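Local coordinates for Endonuclease/exonuclease/phosphatase (Beutenbergia cavernae DSM 12333, PDB 4RUW), which belongs to the endonuclease/exonuclease/phosphatase family of the DNase I-like clan, carries an added immunoglobulin-like domain and binds a zinc ion, at residues E96-A101 with S145-V150. Residues are numbered along the deposited sequence; the frame is centred on the assembly and turned at random.
With ZN (zinc ion), chain B.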
loop_
_atom_site.group_PDB
_atom_site.type_symbol
_atom_site.label_atom_id
_atom_site.label_comp_id
_atom_site.label_asym_id
_atom_site.label_seq_id
_atom_site.Cartn_x
_atom_site.Cartn_y
_atom_site.Cartn_z
ATOM N N GLU A 96 -2.266 -14.571 1.610
ATOM C CA GLU A 96 -2.469 -15.916 1.076
ATOM C C GLU A 96 -1.613 -16.957 1.792
ATOM O O GLU A 96 -0.911 -17.752 1.168
ATOM C CB GLU A 96 -2.243 -15.953 -0.435
ATOM C CG GLU A 96 -3.296 -15.195 -1.220
ATOM C CD GLU A 96 -4.682 -15.781 -1.030
ATOM O OE1 GLU A 96 -4.890 -16.949 -1.421
ATOM O OE2 GLU A 96 -5.559 -15.080 -0.481
ATOM N N VAL A 97 -1.701 -16.948 3.117
ATOM C CA VAL A 97 -1.059 -17.939 3.949
ATOM C C VAL A 97 -2.167 -18.817 4.525
ATOM O O VAL A 97 -3.081 -18.309 5.178
ATOM C CB VAL A 97 -0.264 -17.274 5.107
ATOM C CG1 VAL A 97 0.492 -18.333 5.896
ATOM C CG2 VAL A 97 0.680 -16.197 4.590
ATOM N N HIS A 98 -2.108 -20.120 4.257
ATOM C CA HIS A 98 -3.157 -21.023 4.729
ATOM C C HIS A 98 -2.789 -21.712 6.029
ATOM O O HIS A 98 -1.615 -21.955 6.325
ATOM C CB HIS A 98 -3.529 -22.081 3.682
ATOM C CG HIS A 98 -4.454 -21.566 2.621
ATOM N ND1 HIS A 98 -5.187 -22.417 1.813
ATOM C CD2 HIS A 98 -4.755 -20.303 2.249
ATOM C CE1 HIS A 98 -5.914 -21.668 0.981
ATOM N NE2 HIS A 98 -5.667 -20.401 1.223
ATOM N N ARG A 99 -3.814 -22.022 6.809
ATOM C CA ARG A 99 -3.651 -22.879 7.958
ATOM C C ARG A 99 -4.755 -23.922 7.843
ATOM O O ARG A 99 -5.912 -23.666 8.193
ATOM C CB ARG A 99 -3.742 -22.073 9.253
ATOM C CG ARG A 99 -3.526 -22.908 10.501
ATOM C CD ARG A 99 -2.921 -22.093 11.624
ATOM N NE ARG A 99 -3.882 -21.196 12.256
ATOM C CZ ARG A 99 -3.560 -20.308 13.193
ATOM N NH1 ARG A 99 -2.301 -20.190 13.593
ATOM N NH2 ARG A 99 -4.489 -19.531 13.727
ATOM N N ASP A 100 -4.393 -25.083 7.299
ATOM C CA ASP A 100 -5.363 -26.102 6.890
ATOM C C ASP A 100 -5.209 -27.389 7.681
ATOM O O ASP A 100 -4.090 -27.834 7.931
ATOM C CB ASP A 100 -5.162 -26.506 5.426
ATOM C CG ASP A 100 -5.346 -25.377 4.442
ATOM O OD1 ASP A 100 -6.040 -24.366 4.736
ATOM O OD2 ASP A 100 -4.788 -25.518 3.329
ATOM N N ALA A 101 -6.337 -28.008 8.019
ATOM C CA ALA A 101 -6.362 -29.381 8.510
ATOM C C ALA A 101 -6.005 -30.323 7.347
ATOM O O ALA A 101 -6.030 -29.913 6.192
ATOM C CB ALA A 101 -7.756 -29.697 9.057
ATOM N N SER A 145 -10.059 -25.890 6.460
ATOM C CA SER A 145 -9.066 -25.029 5.827
ATOM C C SER A 145 -9.281 -23.573 6.229
ATOM O O SER A 145 -10.366 -23.185 6.661
ATOM C CB SER A 145 -9.111 -25.181 4.306
ATOM O OG SER A 145 -10.380 -24.824 3.780
ATOM N N SER A 146 -8.246 -22.763 6.093
ATOM C CA SER A 146 -8.379 -21.343 6.373
ATOM C C SER A 146 -7.296 -20.549 5.678
ATOM O O SER A 146 -6.215 -21.065 5.403
ATOM C CB SER A 146 -8.326 -21.062 7.875
ATOM O OG SER A 146 -7.021 -21.217 8.397
ATOM N N ASN A 147 -7.618 -19.297 5.385
ATOM C CA ASN A 147 -6.656 -18.343 4.867
ATOM C C ASN A 147 -6.470 -17.219 5.868
ATOM O O ASN A 147 -7.412 -16.843 6.576
ATOM C CB ASN A 147 -7.125 -17.756 3.539
ATOM C CG ASN A 147 -6.109 -16.801 2.953
ATOM O OD1 ASN A 147 -5.080 -17.225 2.460
ATOM N ND2 ASN A 147 -6.365 -15.504 3.068
ATOM N N GLY A 148 -5.260 -16.678 5.925
ATOM C CA GLY A 148 -4.994 -15.512 6.739
ATOM C C GLY A 148 -4.005 -14.548 6.110
ATOM O O GLY A 148 -3.284 -14.890 5.157
ATOM N N ASN A 149 -3.994 -13.331 6.645
ATOM C CA ASN A 149 -2.876 -12.415 6.490
ATOM C C ASN A 149 -1.950 -12.609 7.678
ATOM O O ASN A 149 -2.419 -12.891 8.775
ATOM C CB ASN A 149 -3.389 -10.985 6.424
ATOM C CG ASN A 149 -4.320 -10.775 5.264
ATOM O OD1 ASN A 149 -3.984 -11.115 4.126
ATOM N ND2 ASN A 149 -5.506 -10.243 5.535
ATOM N N VAL A 150 -0.645 -12.496 7.454
ATOM C CA VAL A 150 0.330 -12.737 8.509
ATOM C C VAL A 150 1.260 -11.546 8.657
ATOM O O VAL A 150 1.635 -10.927 7.661
ATOM C CB VAL A 150 1.145 -14.025 8.208
ATOM C CG1 VAL A 150 2.396 -14.129 9.083
ATOM C CG2 VAL A 150 0.261 -15.262 8.353
HETATM ZN ZN ZN B . -5.073 -24.401 1.804
HETATM O O HOH W 1 -4.722 -13.061 2.261
HETATM O O HOH W 2 -6.959 -21.248 11.176
#
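V97 and G148 form an antiparallel hydrogen-bonded pair, and H98 and N147 the non-hydrogen-bonded pair beside it, where strands 91-98 and 146-153 adjoin in one of the two mixed sheets of a DNase I-like fold. The pairing is asymmetric: G148 N reaches V97 O at 2.8 Å, whereas the return bond from V97 N to G148 O is weak. Just past the end of the strand, R99 N still bonds to S146 O at 2.9 Å, from 39° above the carbonyl plane. One residue on, S146 N donates to the D100 side chain, meeting OD1 at 3.0 Å nearly along the carboxylate C-O bond.

This divides the work of the D100 carboxylate: OD1 holds the backbone of segment 145-150 while OD2 binds zinc at 1.9 Å. H98 ND1 is a second ligand, and H107 and H137 complete the site. The imidazole has the S146 carbonyl carbon over one face, offset toward the rim, and N147 OD1 in plane at its edge, 3.1 Å from CD2; the amide stands 76° to the ring. N147 CG lies anti to the backbone N (chi1 -178°), which carries the amide across to H98 and E96, and its ND2 is held by T131 of strand 125-133 and by a water that also binds E96 N and N149 OD1.

V97 and V150 cross at about a right angle on the sheet face away from the metal, near helix 110-118, where V150 CG2 packs on V97, 3.9 Å from its CB and equally close to both of its methyls. S146 OG, set between its backbone N and carbonyl carbon, donates to R99 O at 2.7 Å and accepts from a second water, which in turn accepts from R99 NE in the guanidinium plane.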